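PDB 4JWH: tRNA (guanine(9)-N1)-methyltransferase, which transfers a methyl group from S-adenosyl-L-methionine to N1 of guanine 9 in cytoplasmic tRNA, forming N1-methylguanosine. Local coordinates for residues A[124-127]-A[128-132]; A[202-205]-A[206-209]. One frame throughout, in Å; residues are numbered along the deposited sequence. Where two conformers were deposited one is given.

Contact 1. Residues A[124-127]-A[128-132]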
loop_
_atom_site.group_PDB
_atom_site.type_symbol
_atom_site.label_atom_id
_atom_site.label_comp_id
_atom_site.label_asym_id
_atom_site.label_seq_id
_atom_site.Cartn_x
_atom_site.Cartn_y
_atom_site.Cartn_z
ATOM N N LEU A 124 0.911 -6.848 10.480
ATOM C CA LEU A 124 0.507 -6.674 9.079
ATOM C C LEU A 124 -1.018 -6.737 8.939
ATOM O O LEU A 124 -1.657 -5.936 8.273
ATOM C CB LEU A 124 1.193 -7.733 8.198
ATOM C CG LEU A 124 0.828 -7.644 6.703
ATOM C CD1 LEU A 124 1.281 -6.269 6.114
ATOM C CD2 LEU A 124 1.463 -8.795 5.974
ATOM N N CYS A 125 -1.626 -7.675 9.629
ATOM C CA CYS A 125 -3.056 -7.815 9.526
ATOM C C CYS A 125 -3.820 -6.545 10.006
ATOM O O CYS A 125 -4.778 -6.089 9.380
ATOM C CB CYS A 125 -3.456 -9.046 10.308
ATOM S SG CYS A 125 -5.193 -9.261 10.322
ATOM N N GLN A 126 -3.366 -5.974 11.124
ATOM C CA GLN A 126 -3.863 -4.680 11.620
ATOM C C GLN A 126 -3.647 -3.594 10.550
ATOM O O GLN A 126 -4.522 -2.787 10.265
ATOM C CB GLN A 126 -3.157 -4.350 12.953
ATOM C CG GLN A 126 -3.170 -2.883 13.403
ATOM C CD GLN A 126 -2.498 -2.691 14.766
ATOM O OE1 GLN A 126 -1.378 -2.162 14.863
ATOM N NE2 GLN A 126 -3.177 -3.135 15.823
ATOM N N GLN A 127 -2.487 -3.624 9.922
ATOM C CA GLN A 127 -2.157 -2.620 8.898
ATOM C C GLN A 127 -3.009 -2.734 7.649
ATOM O O GLN A 127 -3.394 -1.700 7.087
ATOM C CB GLN A 127 -0.688 -2.700 8.554
ATOM C CG GLN A 127 0.157 -2.226 9.691
ATOM C CD GLN A 127 1.621 -2.240 9.395
ATOM O OE1 GLN A 127 2.041 -2.027 8.263
ATOM N NE2 GLN A 127 2.426 -2.434 10.428
ATOM N N VAL A 128 -3.293 -3.968 7.210
ATOM C CA VAL A 128 -4.200 -4.173 6.065
ATOM C C VAL A 128 -5.576 -3.616 6.383
ATOM O O VAL A 128 -6.192 -2.967 5.548
ATOM C CB VAL A 128 -4.339 -5.674 5.661
ATOM C CG1 VAL A 128 -5.525 -5.900 4.699
ATOM C CG2 VAL A 128 -3.018 -6.194 5.025
ATOM N N THR A 129 -6.065 -3.905 7.590
ATOM C CA THR A 129 -7.361 -3.372 8.054
ATOM C C THR A 129 -7.364 -1.828 8.068
ATOM O O THR A 129 -8.333 -1.201 7.631
ATOM C CB THR A 129 -7.694 -3.926 9.455
ATOM O OG1 THR A 129 -7.715 -5.359 9.409
ATOM C CG2 THR A 129 -9.041 -3.395 9.980
ATOM N N ARG A 130 -6.270 -1.220 8.540
ATOM C CA ARG A 130 -6.170 0.246 8.545
ATOM C C ARG A 130 -6.203 0.808 7.123
ATOM O O ARG A 130 -6.760 1.879 6.911
ATOM C CB ARG A 130 -4.949 0.763 9.342
ATOM C CG ARG A 130 -5.272 1.081 10.825
ATOM C CD ARG A 130 -4.218 1.949 11.526
ATOM N NE ARG A 130 -3.423 1.211 12.512
ATOM C CZ ARG A 130 -2.530 1.786 13.318
ATOM N NH1 ARG A 130 -2.331 3.095 13.261
ATOM N NH2 ARG A 130 -1.839 1.061 14.183
ATOM N N CYS A 131 -5.638 0.078 6.151
ATOM C CA CYS A 131 -5.671 0.531 4.730
ATOM C C CYS A 131 -7.122 0.570 4.242
ATOM O O CYS A 131 -7.555 1.556 3.628
ATOM C CB CYS A 131 -4.856 -0.367 3.786
ATOM S SG CYS A 131 -3.016 -0.346 4.009
ATOM N N HIS A 132 -7.861 -0.505 4.501
ATOM C CA HIS A 132 -9.296 -0.475 4.184
ATOM C C HIS A 132 -10.035 0.664 4.898
ATOM O O HIS A 132 -10.835 1.371 4.286
ATOM C CB HIS A 132 -9.966 -1.813 4.501
ATOM C CG HIS A 132 -11.450 -1.769 4.369
ATOM N ND1 HIS A 132 -12.294 -1.790 5.460
ATOM C CD2 HIS A 132 -12.245 -1.654 3.274
ATOM C CE1 HIS A 132 -13.547 -1.725 5.041
ATOM N NE2 HIS A 132 -13.545 -1.654 3.721
HETATM O O HOH W 1 -6.718 -7.286 7.806
#
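Gln-126 and Arg-130 run side by side up the outer flank of helix 118-137, the connecting helix of the beta-alpha-beta unit formed with strands 105-109 and 143-147. With CG opposite the backbone N (chi1 160°) and the chain extended beyond it, Gln-126 stands out from the helix, and Arg-130, bent at chi3, reaches back toward it. In one of its two conformers Arg-130 NH2 gives a weak hydrogen bond to Gln-126 OE1 at 3.3 Å, at most a partial tie. The oxygen lies at the guanidinium edge, but the amide and guanidinium planes are turned 60° apart, so the two flat groups do not pair in parallel. Beneath them, Arg-130 N donates to Gln-126 O at 2.9 Å, one of four i to i+4 bonds that cross from 124-127 to 128-132.

The buried flanks are built differently. Leu-124 CD1 comes within 4.4 Å of Val-128 CG2, a loose apolar approach one turn apart, and Leu-124 goes on to touch Leu-153 of helix 151-161 and Val-254 of helix 254-267. Gln-127, also buried, sends OE1 into a weak hydrogen bond with Val-254 N; its side chain, about 7 Å from the bound S-adenosyl-L-homocysteine, backs the cofactor region without touching it. On a third flank Cys-125 O accepts Thr-129 N at 3.1 Å and also a proton from water 1 at 2.8 Å; the same water is hydrogen-bonded to Thr-129 OG1 at 2.7 Å.

Contact 2. Residues A[202-205]-A[206-209]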
loop_
_atom_site.group_PDB
_atom_site.type_symbol
_atom_site.label_atom_id
_atom_site.label_comp_id
_atom_site.label_asym_id
_atom_site.label_seq_id
_atom_site.Cartn_x
_atom_site.Cartn_y
_atom_site.Cartn_z
ATOM N N GLU A 202 3.729 12.439 -8.372
ATOM C CA GLU A 202 2.297 12.526 -8.563
ATOM C C GLU A 202 1.740 11.126 -8.769
ATOM O O GLU A 202 2.390 10.288 -9.416
ATOM C CB GLU A 202 2.001 13.351 -9.809
ATOM C CG GLU A 202 1.878 14.849 -9.544
ATOM C CD GLU A 202 1.273 15.553 -10.721
ATOM O OE1 GLU A 202 1.992 15.677 -11.745
ATOM O OE2 GLU A 202 0.087 15.965 -10.633
ATOM N N LEU A 203 0.534 10.884 -8.268
ATOM C CA LEU A 203 -0.144 9.631 -8.568
ATOM C C LEU A 203 -0.985 9.803 -9.808
ATOM O O LEU A 203 -1.835 10.676 -9.870
ATOM C CB LEU A 203 -0.997 9.130 -7.389
ATOM C CG LEU A 203 -0.261 9.068 -6.041
ATOM C CD1 LEU A 203 -1.189 8.774 -4.886
ATOM C CD2 LEU A 203 0.851 8.043 -6.089
ATOM N N ASP A 204 -0.737 8.929 -10.775
ATOM C CA ASP A 204 -1.344 8.947 -12.095
ATOM C C ASP A 204 -2.692 8.203 -12.042
ATOM O O ASP A 204 -2.744 7.059 -11.607
ATOM C CB ASP A 204 -0.394 8.138 -12.971
ATOM C CG ASP A 204 -0.077 8.775 -14.265
ATOM O OD1 ASP A 204 -1.005 8.938 -15.088
ATOM O OD2 ASP A 204 1.135 9.036 -14.494
ATOM N N GLU A 205 -3.765 8.820 -12.519
ATOM C CA GLU A 205 -5.057 8.125 -12.539
ATOM C C GLU A 205 -5.061 6.781 -13.286
ATOM O O GLU A 205 -5.928 5.942 -13.031
ATOM C CB GLU A 205 -6.217 9.028 -13.037
ATOM C CG GLU A 205 -6.840 10.018 -11.987
ATOM C CD GLU A 205 -7.497 9.364 -10.739
ATOM O OE1 GLU A 205 -8.529 8.650 -10.874
ATOM O OE2 GLU A 205 -7.001 9.603 -9.593
ATOM N N ASP A 206 -4.141 6.575 -14.226
ATOM C CA ASP A 206 -4.189 5.327 -15.005
ATOM C C ASP A 206 -3.177 4.280 -14.499
ATOM O O ASP A 206 -3.070 3.172 -15.067
ATOM C CB ASP A 206 -4.138 5.575 -16.546
ATOM C CG ASP A 206 -2.807 6.152 -17.007
ATOM O OD1 ASP A 206 -2.388 5.907 -18.165
ATOM O OD2 ASP A 206 -2.151 6.841 -16.190
ATOM N N LYS A 207 -2.507 4.591 -13.380
ATOM C CA LYS A 207 -1.474 3.695 -12.861
ATOM C C LYS A 207 -1.905 2.825 -11.664
ATOM O O LYS A 207 -2.967 3.015 -11.046
ATOM C CB LYS A 207 -0.189 4.486 -12.536
ATOM C CG LYS A 207 0.410 5.225 -13.773
ATOM C CD LYS A 207 1.086 4.263 -14.724
ATOM C CE LYS A 207 1.642 4.961 -15.939
ATOM N NZ LYS A 207 2.587 6.053 -15.565
ATOM N N ILE A 208 -1.054 1.861 -11.340
ATOM C CA ILE A 208 -1.393 0.878 -10.360
ATOM C C ILE A 208 -0.197 0.846 -9.452
ATOM O O ILE A 208 0.897 0.537 -9.903
ATOM C CB ILE A 208 -1.673 -0.488 -11.025
ATOM C CG1 ILE A 208 -2.865 -0.369 -11.996
ATOM C CG2 ILE A 208 -1.907 -1.544 -9.966
ATOM C CD1 ILE A 208 -3.037 -1.582 -12.898
ATOM N N TYR A 209 -0.391 1.218 -8.190
ATOM C CA TYR A 209 0.746 1.399 -7.252
ATOM C C TYR A 209 0.798 0.232 -6.321
ATOM O O TYR A 209 -0.217 -0.137 -5.786
ATOM C CB TYR A 209 0.614 2.736 -6.479
ATOM C CG TYR A 209 0.738 3.859 -7.469
ATOM C CD1 TYR A 209 1.993 4.230 -7.955
ATOM C CD2 TYR A 209 -0.398 4.472 -8.004
ATOM C CE1 TYR A 209 2.121 5.248 -8.917
ATOM C CE2 TYR A 209 -0.283 5.470 -8.971
ATOM C CZ TYR A 209 0.983 5.841 -9.423
ATOM O OH TYR A 209 1.123 6.825 -10.365
HETATM O O HOH W 2 -5.291 2.973 -12.464
#
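Asp-204 to Lys-207 form a type I beta turn, closed by Lys-207 N donating to Asp-204 O at 3.0 Å, and the chain then enters strand 208-212. Beyond the turn Tyr-209 reaches back to the incoming arm of the loop, at Asp-204. Its OH accepts the backbone N-H of Asp-204 at 2.8 Å in an almost straight bond (175°), with the donor near the plane of the ring at its edge. One ring face receives Leu-203, whose CD2 sits over the centre at 4.0 Å from the centroid, a CH-pi contact only 10° off the normal. A leucine in place of Tyr-209 would probably leave the Asp-204 N-H without its acceptor and Leu-203 CD2 without an aromatic face to rest on.

The outer side of the turn is charged. Lys-207, bent at chi2 and chi4, curls over Asp-204 and brings NZ to 3.5 Å from OD2, a weak salt bridge. Asp-204 and Asp-206 point the same way, with OD1 of the first 2.6 Å from OD2 of the second; carboxylates this close would probably raise each other's proton affinity, the lysine partly offsetting it. Water 2 lies 2.7 Å from Lys-207 O and 3.1 Å from Glu-205 O, linking the two carbonyls. With Leu-203 packed on helix 254-267 and Tyr-209 beside the cofactor-binding Leu-192, the turn leads into a central parallel strand of the SPOUT-type methyltransferase sheet.

In the fold
Contact 1 is mostly buried and lies within one helix, whereas contact 2 is a partly buried turn leading into strand 208-212; their centres are 21 Å apart, on opposite sides of the chain's centre. Both reach helix 254-267, contact 1 through residues such as Cys-131 and contact 2 through Leu-203, and strand 105-109, which precedes the helix of contact 1, neighbours strand 208-212 of contact 2 in the parallel sheet. The chemistry follows the place: repeated main-chain bonds carry the helix, with polar pairing at its exposed flank, while the turn relies on a tyrosine hydroxyl, an aromatic face and clustered charges. Neither contact touches the other, and the nearest atoms remain about 10 Å apart.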